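Local coordinates for protein sulfatase (Bacteroides fragilis CAG:558, PDB 6USS) that probably hydrolyses aryl sulfate esters as a calcium-dependent gut bacterial sulfatase, captured here as a catalytic mutant, at residues A[324-327]-A[331-334]; A[429-432]-A[437-440]; A[62-67]-A[286-291]; A[269-274]-A[295-300]. The protein carries 1 engineered substitution. All blocks are in the same frame, centred on the assembly; numbering follows the deposited sequence.

Contact 1: A[324-327]-A[331-334]; sequences GGLS and GWRD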
loop_
_atom_site.group_PDB
_atom_site.type_symbol
_atom_site.label_atom_id
_atom_site.label_comp_id
_atom_site.label_asym_id
_atom_site.label_seq_id
_atom_site.Cartn_x
_atom_site.Cartn_y
_atom_site.Cartn_z
ATOM N N GLY A 324 -28.831 -4.122 7.658
ATOM C CA GLY A 324 -29.893 -3.497 8.430
ATOM C C GLY A 324 -29.480 -3.144 9.851
ATOM O O GLY A 324 -28.496 -3.639 10.403
ATOM N N GLY A 325 -30.245 -2.247 10.460
ATOM C CA GLY A 325 -29.968 -1.877 11.834
ATOM C C GLY A 325 -30.149 -3.052 12.777
ATOM O O GLY A 325 -30.903 -3.988 12.509
ATOM N N LEU A 326 -29.426 -3.009 13.891
ATOM C CA LEU A 326 -29.533 -4.059 14.900
ATOM C C LEU A 326 -30.879 -3.969 15.613
ATOM O O LEU A 326 -31.161 -2.988 16.306
ATOM C CB LEU A 326 -28.385 -3.947 15.899
ATOM C CG LEU A 326 -28.353 -4.933 17.059
ATOM C CD1 LEU A 326 -28.082 -6.314 16.544
ATOM C CD2 LEU A 326 -27.284 -4.526 18.045
ATOM N N SER A 327 -31.718 -4.989 15.432
ATOM C CA SER A 327 -33.032 -5.029 16.065
ATOM C C SER A 327 -33.231 -6.278 16.917
ATOM O O SER A 327 -34.369 -6.573 17.303
ATOM C CB SER A 327 -34.139 -4.933 15.012
ATOM O OG SER A 327 -33.876 -5.815 13.945
ATOM N N GLY A 331 -31.052 -4.633 25.097
ATOM C CA GLY A 331 -30.086 -3.831 25.827
ATOM C C GLY A 331 -29.495 -2.673 25.041
ATOM O O GLY A 331 -28.855 -1.805 25.639
ATOM N N TRP A 332 -29.690 -2.624 23.728
ATOM C CA TRP A 332 -29.228 -1.475 22.966
ATOM C C TRP A 332 -30.352 -0.628 22.396
ATOM O O TRP A 332 -30.145 0.566 22.173
ATOM C CB TRP A 332 -28.308 -1.918 21.824
ATOM C CG TRP A 332 -26.971 -2.397 22.293
ATOM C CD1 TRP A 332 -26.404 -3.621 22.049
ATOM C CD2 TRP A 332 -26.013 -1.661 23.081
ATOM N NE1 TRP A 332 -25.149 -3.689 22.630
ATOM C CE2 TRP A 332 -24.891 -2.507 23.275
ATOM C CE3 TRP A 332 -25.994 -0.376 23.641
ATOM C CZ2 TRP A 332 -23.766 -2.106 24.002
ATOM C CZ3 TRP A 332 -24.875 0.023 24.366
ATOM C CH2 TRP A 332 -23.775 -0.842 24.539
ATOM N N ARG A 333 -31.532 -1.199 22.167
ATOM C CA ARG A 333 -32.610 -0.466 21.515
ATOM C C ARG A 333 -33.909 -0.647 22.284
ATOM O O ARG A 333 -34.195 -1.735 22.796
ATOM C CB ARG A 333 -32.815 -0.918 20.056
ATOM C CG ARG A 333 -31.547 -0.930 19.195
ATOM C CD ARG A 333 -31.021 0.475 18.941
ATOM N NE ARG A 333 -32.046 1.358 18.389
ATOM C CZ ARG A 333 -32.444 1.368 17.116
ATOM N NH1 ARG A 333 -31.903 0.539 16.219
ATOM N NH2 ARG A 333 -33.391 2.223 16.739
ATOM N N ASP A 334 -34.681 0.438 22.373
ATOM C CA ASP A 334 -36.041 0.404 22.882
ATOM C C ASP A 334 -37.007 0.281 21.705
ATOM O O ASP A 334 -36.604 0.233 20.538
ATOM C CB ASP A 334 -36.342 1.642 23.732
ATOM C CG ASP A 334 -35.675 1.590 25.109
ATOM O OD1 ASP A 334 -35.689 0.512 25.752
ATOM O OD2 ASP A 334 -35.133 2.622 25.553
#

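Contact 2: A[429-432]-A[437-440]; sequences NHWG and GIGP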
loop_
_atom_site.group_PDB
_atom_site.type_symbol
_atom_site.label_atom_id
_atom_site.label_comp_id
_atom_site.label_asym_id
_atom_site.label_seq_id
_atom_site.Cartn_x
_atom_site.Cartn_y
_atom_site.Cartn_z
ATOM N N ASN A 429 -25.190 -20.358 7.947
ATOM C CA ASN A 429 -24.383 -20.050 9.116
ATOM C C ASN A 429 -25.280 -19.888 10.337
ATOM O O ASN A 429 -26.507 -19.962 10.251
ATOM C CB ASN A 429 -23.564 -18.782 8.885
ATOM C CG ASN A 429 -22.514 -18.968 7.838
ATOM O OD1 ASN A 429 -22.800 -18.889 6.636
ATOM N ND2 ASN A 429 -21.285 -19.245 8.275
ATOM N N HIS A 430 -24.662 -19.640 11.491
ATOM C CA HIS A 430 -25.412 -19.425 12.729
ATOM C C HIS A 430 -24.944 -18.114 13.357
ATOM O O HIS A 430 -23.885 -18.064 13.996
ATOM C CB HIS A 430 -25.245 -20.602 13.689
ATOM C CG HIS A 430 -26.369 -20.753 14.670
ATOM N ND1 HIS A 430 -26.347 -21.676 15.696
ATOM C CD2 HIS A 430 -27.551 -20.101 14.780
ATOM C CE1 HIS A 430 -27.462 -21.584 16.396
ATOM N NE2 HIS A 430 -28.212 -20.640 15.861
ATOM N N TRP A 431 -25.740 -17.055 13.168
ATOM C CA TRP A 431 -25.478 -15.775 13.804
ATOM C C TRP A 431 -25.787 -15.852 15.297
ATOM O O TRP A 431 -26.344 -16.831 15.803
ATOM C CB TRP A 431 -26.298 -14.672 13.147
ATOM C CG TRP A 431 -25.803 -13.317 13.462
ATOM C CD1 TRP A 431 -24.517 -12.872 13.365
ATOM C CD2 TRP A 431 -26.582 -12.200 13.923
ATOM N NE1 TRP A 431 -24.442 -11.548 13.743
ATOM C CE2 TRP A 431 -25.693 -11.111 14.087
ATOM C CE3 TRP A 431 -27.943 -12.018 14.216
ATOM C CZ2 TRP A 431 -26.115 -9.863 14.532
ATOM C CZ3 TRP A 431 -28.362 -10.782 14.660
ATOM C CH2 TRP A 431 -27.453 -9.713 14.809
ATOM N N GLY A 432 -25.423 -14.793 16.013
ATOM C CA GLY A 432 -25.411 -14.879 17.460
ATOM C C GLY A 432 -26.765 -14.765 18.120
ATOM O O GLY A 432 -26.888 -15.120 19.296
ATOM N N GLY A 437 -36.776 -14.171 10.576
ATOM C CA GLY A 437 -35.915 -14.243 9.416
ATOM C C GLY A 437 -34.468 -14.561 9.709
ATOM O O GLY A 437 -33.682 -14.720 8.764
ATOM N N ILE A 438 -34.085 -14.670 10.978
ATOM C CA ILE A 438 -32.707 -14.968 11.347
ATOM C C ILE A 438 -32.536 -16.471 11.493
ATOM O O ILE A 438 -33.391 -17.153 12.068
ATOM C CB ILE A 438 -32.314 -14.248 12.647
ATOM C CG1 ILE A 438 -32.644 -12.761 12.561
ATOM C CG2 ILE A 438 -30.854 -14.439 12.922
ATOM C CD1 ILE A 438 -32.290 -11.985 13.820
ATOM N N GLY A 439 -31.404 -16.977 10.999
ATOM C CA GLY A 439 -31.099 -18.388 10.986
ATOM C C GLY A 439 -30.497 -18.777 9.647
ATOM O O GLY A 439 -30.375 -17.947 8.738
ATOM N N PRO A 440 -30.125 -20.049 9.488
ATOM C CA PRO A 440 -29.576 -20.511 8.192
ATOM C C PRO A 440 -30.628 -20.474 7.088
ATOM O O PRO A 440 -31.627 -21.197 7.135
ATOM C CB PRO A 440 -29.127 -21.949 8.486
ATOM C CG PRO A 440 -29.351 -22.167 9.966
ATOM C CD PRO A 440 -30.296 -21.145 10.459
#

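Contact 3: A[62-67]-A[286-291]; sequences EVYETP and AAYAAL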
loop_
_atom_site.group_PDB
_atom_site.type_symbol
_atom_site.label_atom_id
_atom_site.label_comp_id
_atom_site.label_asym_id
_atom_site.label_seq_id
_atom_site.Cartn_x
_atom_site.Cartn_y
_atom_site.Cartn_z
ATOM N N GLU A 62 -39.136 11.379 11.549
ATOM C CA GLU A 62 -39.400 12.579 12.331
ATOM C C GLU A 62 -38.342 12.784 13.413
ATOM O O GLU A 62 -37.959 13.924 13.695
ATOM C CB GLU A 62 -40.805 12.530 12.948
ATOM C CG GLU A 62 -41.985 12.450 11.963
ATOM C CD GLU A 62 -42.170 13.703 11.094
ATOM O OE1 GLU A 62 -41.315 14.622 11.124
ATOM O OE2 GLU A 62 -43.185 13.764 10.366
ATOM N N VAL A 63 -37.844 11.706 14.028
ATOM C CA VAL A 63 -36.972 11.907 15.191
ATOM C C VAL A 63 -35.484 12.043 14.829
ATOM O O VAL A 63 -34.761 12.798 15.486
ATOM C CB VAL A 63 -37.184 10.800 16.256
ATOM C CG1 VAL A 63 -38.645 10.643 16.571
ATOM C CG2 VAL A 63 -36.572 9.452 15.849
ATOM N N TYR A 64 -34.999 11.347 13.803
ATOM C CA TYR A 64 -33.579 11.425 13.482
ATOM C C TYR A 64 -33.269 12.708 12.719
ATOM O O TYR A 64 -34.154 13.374 12.180
ATOM C CB TYR A 64 -33.135 10.207 12.664
ATOM C CG TYR A 64 -33.323 8.893 13.399
ATOM C CD1 TYR A 64 -32.909 8.753 14.723
ATOM C CD2 TYR A 64 -33.906 7.796 12.771
ATOM C CE1 TYR A 64 -33.083 7.562 15.409
ATOM C CE2 TYR A 64 -34.078 6.591 13.447
ATOM C CZ TYR A 64 -33.667 6.479 14.775
ATOM O OH TYR A 64 -33.836 5.288 15.467
ATOM N N GLU A 65 -31.990 13.065 12.685
ATOM C CA GLU A 65 -31.551 14.281 12.000
ATOM C C GLU A 65 -30.353 13.964 11.107
ATOM O O GLU A 65 -29.210 13.895 11.572
ATOM C CB GLU A 65 -31.236 15.376 13.003
ATOM C CG GLU A 65 -32.457 15.833 13.775
ATOM C CD GLU A 65 -32.114 16.827 14.862
ATOM O OE1 GLU A 65 -31.008 17.414 14.813
ATOM O OE2 GLU A 65 -32.940 17.017 15.780
ATOM N N THR A 66 -30.617 13.768 9.817
ATOM C CA THR A 66 -29.573 13.614 8.809
ATOM C C THR A 66 -29.765 14.704 7.756
ATOM O O THR A 66 -30.127 14.421 6.603
ATOM C CB THR A 66 -29.592 12.218 8.186
ATOM O OG1 THR A 66 -30.883 11.938 7.614
ATOM C CG2 THR A 66 -29.268 11.171 9.242
ATOM N N PRO A 67 -29.544 15.968 8.123
ATOM C CA PRO A 67 -29.785 17.047 7.151
ATOM C C PRO A 67 -28.844 16.988 5.965
ATOM O O PRO A 67 -29.215 17.451 4.877
ATOM C CB PRO A 67 -29.564 18.320 7.975
ATOM C CG PRO A 67 -28.545 17.887 9.022
ATOM C CD PRO A 67 -28.946 16.470 9.374
ATOM N N ALA A 286 -31.812 7.969 22.371
ATOM C CA ALA A 286 -31.065 9.211 22.210
ATOM C C ALA A 286 -29.613 8.938 21.818
ATOM O O ALA A 286 -29.042 9.669 21.004
ATOM C CB ALA A 286 -31.126 10.046 23.486
ATOM N N ALA A 287 -28.997 7.890 22.378
ATOM C CA ALA A 287 -27.638 7.552 21.962
ATOM C C ALA A 287 -27.602 7.065 20.511
ATOM O O ALA A 287 -26.668 7.392 19.764
ATOM C CB ALA A 287 -27.029 6.512 22.903
ATOM N N TYR A 288 -28.596 6.279 20.086
ATOM C CA TYR A 288 -28.622 5.856 18.690
ATOM C C TYR A 288 -28.754 7.065 17.769
ATOM O O TYR A 288 -27.961 7.239 16.835
ATOM C CB TYR A 288 -29.760 4.855 18.451
ATOM C CG TYR A 288 -29.585 3.953 17.227
ATOM C CD1 TYR A 288 -28.551 3.015 17.160
ATOM C CD2 TYR A 288 -30.466 4.025 16.151
ATOM C CE1 TYR A 288 -28.394 2.181 16.039
ATOM C CE2 TYR A 288 -30.318 3.200 15.036
ATOM C CZ TYR A 288 -29.277 2.283 14.987
ATOM O OH TYR A 288 -29.138 1.473 13.883
ATOM N N ALA A 289 -29.740 7.925 18.037
ATOM C CA ALA A 289 -29.933 9.139 17.244
ATOM C C ALA A 289 -28.656 9.962 17.157
ATOM O O ALA A 289 -28.348 10.540 16.105
ATOM C CB ALA A 289 -31.056 9.981 17.846
ATOM N N ALA A 290 -27.896 10.018 18.257
ATOM C CA ALA A 290 -26.668 10.795 18.276
ATOM C C ALA A 290 -25.589 10.154 17.403
ATOM O O ALA A 290 -24.826 10.865 16.735
ATOM C CB ALA A 290 -26.196 10.974 19.717
ATOM N N LEU A 291 -25.517 8.815 17.372
ATOM C CA LEU A 291 -24.611 8.150 16.434
ATOM C C LEU A 291 -24.985 8.478 14.996
ATOM O O LEU A 291 -24.114 8.753 14.164
ATOM C CB LEU A 291 -24.635 6.637 16.635
ATOM C CG LEU A 291 -23.958 6.095 17.883
ATOM C CD1 LEU A 291 -23.656 4.574 17.754
ATOM C CD2 LEU A 291 -22.709 6.907 18.161
HETATM O O HOH W 1 -30.333 11.545 14.413
#

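Contact 4: A[269-274]-A[295-300]; sequences DKRFYQ and MDKSLG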
loop_
_atom_site.group_PDB
_atom_site.type_symbol
_atom_site.label_atom_id
_atom_site.label_comp_id
_atom_site.label_asym_id
_atom_site.label_seq_id
_atom_site.Cartn_x
_atom_site.Cartn_y
_atom_site.Cartn_z
ATOM N N ASP A 269 -22.528 10.312 22.276
ATOM C CA ASP A 269 -21.826 11.446 21.697
ATOM C C ASP A 269 -22.409 12.701 22.333
ATOM O O ASP A 269 -23.527 13.117 21.997
ATOM C CB ASP A 269 -21.979 11.446 20.177
ATOM C CG ASP A 269 -21.080 12.466 19.485
ATOM O OD1 ASP A 269 -20.594 13.416 20.144
ATOM O OD2 ASP A 269 -20.860 12.318 18.265
ATOM N N LYS A 270 -21.658 13.290 23.266
ATOM C CA LYS A 270 -22.142 14.458 23.997
ATOM C C LYS A 270 -22.542 15.607 23.070
ATOM O O LYS A 270 -23.405 16.410 23.442
ATOM C CB LYS A 270 -21.082 14.924 25.002
ATOM C CG LYS A 270 -19.689 15.144 24.380
ATOM C CD LYS A 270 -18.577 15.311 25.427
ATOM C CE LYS A 270 -17.382 16.071 24.855
ATOM N NZ LYS A 270 -16.319 16.266 25.882
ATOM N N ARG A 271 -21.963 15.682 21.863
ATOM C CA ARG A 271 -22.332 16.731 20.917
ATOM C C ARG A 271 -23.826 16.737 20.612
ATOM O O ARG A 271 -24.391 17.787 20.295
ATOM C CB ARG A 271 -21.548 16.565 19.619
ATOM C CG ARG A 271 -20.057 16.685 19.808
ATOM C CD ARG A 271 -19.328 16.595 18.484
ATOM N NE ARG A 271 -19.350 15.234 17.957
ATOM C CZ ARG A 271 -18.888 14.895 16.761
ATOM N NH1 ARG A 271 -18.354 15.814 15.966
ATOM N NH2 ARG A 271 -18.954 13.644 16.363
ATOM N N PHE A 272 -24.487 15.594 20.694
ATOM C CA PHE A 272 -25.880 15.525 20.282
ATOM C C PHE A 272 -26.785 14.837 21.288
ATOM O O PHE A 272 -28.011 14.940 21.158
ATOM C CB PHE A 272 -25.996 14.799 18.932
ATOM C CG PHE A 272 -24.892 15.137 17.972
ATOM C CD1 PHE A 272 -24.852 16.383 17.353
ATOM C CD2 PHE A 272 -23.896 14.220 17.689
ATOM C CE1 PHE A 272 -23.831 16.706 16.463
ATOM C CE2 PHE A 272 -22.870 14.529 16.795
ATOM C CZ PHE A 272 -22.844 15.771 16.178
ATOM N N TYR A 273 -26.221 14.154 22.281
ATOM C CA TYR A 273 -27.014 13.248 23.100
ATOM C C TYR A 273 -28.155 13.978 23.798
ATOM O O TYR A 273 -29.324 13.596 23.659
ATOM C CB TYR A 273 -26.109 12.557 24.107
ATOM C CG TYR A 273 -26.859 11.727 25.094
ATOM C CD1 TYR A 273 -27.341 10.469 24.749
ATOM C CD2 TYR A 273 -27.082 12.190 26.377
ATOM C CE1 TYR A 273 -28.031 9.702 25.656
ATOM C CE2 TYR A 273 -27.762 11.428 27.297
ATOM C CZ TYR A 273 -28.236 10.186 26.934
ATOM O OH TYR A 273 -28.907 9.438 27.861
ATOM N N GLN A 274 -27.839 15.046 24.537
ATOM C CA GLN A 274 -28.849 15.715 25.353
ATOM C C GLN A 274 -29.969 16.302 24.506
ATOM O O GLN A 274 -31.121 16.366 24.957
ATOM C CB GLN A 274 -28.204 16.808 26.215
ATOM C CG GLN A 274 -29.131 17.382 27.286
ATOM C CD GLN A 274 -29.695 16.301 28.199
ATOM O OE1 GLN A 274 -28.958 15.467 28.731
ATOM N NE2 GLN A 274 -31.008 16.305 28.374
ATOM N N MET A 295 -22.537 10.562 12.248
ATOM C CA MET A 295 -22.287 10.052 10.907
ATOM C C MET A 295 -22.642 11.107 9.870
ATOM O O MET A 295 -21.856 11.399 8.966
ATOM C CB MET A 295 -23.092 8.771 10.674
ATOM C CG MET A 295 -23.058 8.267 9.234
ATOM S SD MET A 295 -24.343 8.997 8.186
ATOM C CE MET A 295 -25.821 8.342 8.936
ATOM N N ASP A 296 -23.832 11.698 9.996
ATOM C CA ASP A 296 -24.285 12.688 9.030
ATOM C C ASP A 296 -23.419 13.950 9.055
ATOM O O ASP A 296 -23.252 14.608 8.017
ATOM C CB ASP A 296 -25.752 13.030 9.294
ATOM C CG ASP A 296 -26.344 13.935 8.215
ATOM O OD1 ASP A 296 -26.808 13.406 7.169
ATOM O OD2 ASP A 296 -26.357 15.170 8.415
ATOM N N LYS A 297 -22.874 14.312 10.225
ATOM C CA LYS A 297 -21.962 15.449 10.286
ATOM C C LYS A 297 -20.711 15.170 9.477
ATOM O O LYS A 297 -20.180 16.063 8.803
ATOM C CB LYS A 297 -21.589 15.762 11.733
ATOM C CG LYS A 297 -20.545 16.861 11.884
ATOM C CD LYS A 297 -20.057 16.959 13.334
ATOM C CE LYS A 297 -19.048 18.094 13.540
ATOM N NZ LYS A 297 -17.818 17.964 12.726
ATOM N N SER A 298 -20.229 13.925 9.533
ATOM C CA SER A 298 -19.090 13.531 8.714
ATOM C C SER A 298 -19.402 13.700 7.222
ATOM O O SER A 298 -18.583 14.243 6.463
ATOM C CB SER A 298 -18.697 12.093 9.055
ATOM O OG SER A 298 -17.699 11.589 8.179
ATOM N N LEU A 299 -20.591 13.249 6.787
ATOM C CA LEU A 299 -20.977 13.397 5.387
ATOM C C LEU A 299 -20.986 14.863 4.986
ATOM O O LEU A 299 -20.456 15.239 3.935
ATOM C CB LEU A 299 -22.346 12.772 5.138
ATOM C CG LEU A 299 -22.911 12.909 3.713
ATOM C CD1 LEU A 299 -22.221 11.967 2.724
ATOM C CD2 LEU A 299 -24.396 12.681 3.705
ATOM N N GLY A 300 -21.595 15.707 5.821
ATOM C CA GLY A 300 -21.572 17.132 5.554
ATOM C C GLY A 300 -20.164 17.690 5.466
ATOM O O GLY A 300 -19.873 18.518 4.602
#

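Contact 1: A[324-327]-A[331-334]
L326 meets W332 and R333 inside the loop that follows strand 315-321, a loop whose first two residues, D322 and N323, bind the calcium ion. The evidence for contact is of two kinds, apolar and backbone-to-side-chain. On the apolar side, CD2 of L326 lies 4.2 Å from CD1 of the W332 indole, the two side chains running at a slant to each other. With CG of L326 opposite its backbone N (chi1 178°), the branch is carried forward, so that CD2 faces W332 while the other methyl remains available to W431.

R333 approaches the main chain instead. Its CG, anti to the carbonyl carbon (chi1 -51°), lies 3.6 Å from the carbonyl O of L326; bends at chi2 and chi3 then fold the guanidinium back beside the same oxygen. NH1 of R333 stops 3.6 Å from L326 O, too long for a hydrogen bond. The charge of R333 is answered by E285, which takes NE in a salt bridge, and by the ring of Y288 in a cation-pi contact. E285 also accepts from the backbone N of D334, so one carboxylate anchors this part of the loop twice. L326 comes within about 9 Å of the calcium, side chain to ion. A metal-binding loop at the C-terminal end of a central strand is characteristic of the alkaline phosphatase-like fold of sulfatases.

Contact 2: A[429-432]-A[437-440]
W431 leans toward I438 across the long connection between strands 422-427 and 441-446. From CB, directed at the 437-440 segment, chi1 of -163° sets CG opposite the backbone N and carries the indole along the partner segment. The six-membered ring does the touching. CE3 of W431 meets CG2 of I438 at 4.0 Å, and this methyl sits at the ring's edge, close to its plane. One atom further on, CZ3 of W431 approaches CD1 of I438 at 4.2 Å. Both ends of the isoleucine can take part because its two branches diverge: CG2 is opposite the backbone N, while CG1 continues into an extended arm (chi2 180°) that delivers CD1. At the far corner of the indole, CH2 of W431 lies 3.9 Å from CD1 of L326, carrying the packing into another loop; I87 and S328 also border the tryptophan.

At the other end the segments come closer, N429 CA and P440 CA being 5.3 Å apart. Here the carbonyl O of N429 rests against the pyrrolidine, 3.6 Å from CG and 3.7 Å from CB of P440. The N429 side chain turns the other way, its amide bonded to T107 and D118. G439 links the two patches with a phi of 137°, a backbone conformation suited to glycine.

No hydrogen bond crosses between the segments; their direct contact is van der Waals packing of side chains and a carbonyl. They form the two limbs of an irregular loop between neighbouring antiparallel strands, on the four-stranded C-terminal sheet familiar from sulfatases.

Contact 3: A[62-67]-A[286-291]
Y64 packs against Y288 and A289 in a buried contact of the alpha/beta sulfatase fold, where the chain leaving helix 59-63 runs beside the long helix 283-308. Y64 is the first residue past the short helix, and its CA lies 5.7 Å from that of A289.

The Y64 ring presents its edge to the helix: CD1 is 3.8 Å from CB of A289, which sits near the ring plane, and 3.9 Å from CA of the same residue. One ring face is covered from within its own segment by CG2 of V63, offset toward the rim. Further out, OH of Y64 reaches the edge of the neighbouring aromatic ring, 3.7 Å from CD2 of Y288, with the two side chains at a slant. Y288 meets it there because chi1 of -158° swings its ring out along the helix flank; its own hydroxyl is hydrogen-bonded to D48. E65 fastens the same stretch to helix 273-279 through salt bridges with K275 and K279.

The direct packing is supplemented by a single water bridging the two backbones: it accepts from N of E65 at 2.8 Å and donates to O of A289 at 2.8 Å.

Contact 4: A[269-274]-A[295-300]
K297 reaches R271 and F272 by an almost fully extended side chain, CG opposite the backbone N (chi1 175°), that bends only at its last torsion (chi4 -60°). R271 is extended as far as CD and then turns at chi3 (-72°), which points NH1 at the lysine; the two side chains cross at about a right angle. The touching atoms are aliphatic on the lysine side: NH1 of R271 lies 3.3 Å from CD of K297, and CZ of F272 approaches the same CD at 4.2 Å, the methylene lying at the ring edge.

Both partners of the lysine are held in place locally. CB of R271 stands 3.6 Å above the centre of the F272 ring. D269 takes the guanidinium side-on, NE giving to OD1 at 3.1 Å and NH2 to OD2 at 3.0 Å, each through a syn lone pair. OD1 also accepts from the backbone N of R271 at 3.2 Å, which closes an Asx turn.

NH1 of R271 and NZ of K297 come within 3.9 Å of each other, yet E233 bridges them, its OE1 forming a salt bridge with each; K297 NZ has D301 as a second acidic partner. The contact therefore ties the lead-in to helix 273-279 to the middle of helix 283-308, with E233 of helix 231-247 alongside, while M295 and L299 face strand 35-41 and helix 67-74.

Overall arrangement
Contact 3 is the buried one, contacts 1 and 2 are partly buried, and contact 4 lies at the surface. Contacts 3 and 4 share helix 283-308, with centres about 8 Å apart, but differ in chemistry: aromatic and alanine packing plus a water bridge against a charged network around aliphatic lysine carbons. Contact 1 adjoins contact 3, its arginine lying beside both tyrosines, and also touches contact 2, whose centre is about 16 Å away. Through L326 and W431 it brings the loop after the calcium ligands against the loop of the C-terminal sheet. Contacts 1 and 2 each join two limbs of one loop without a crossing hydrogen bond; contact 3 unites parts distant in sequence.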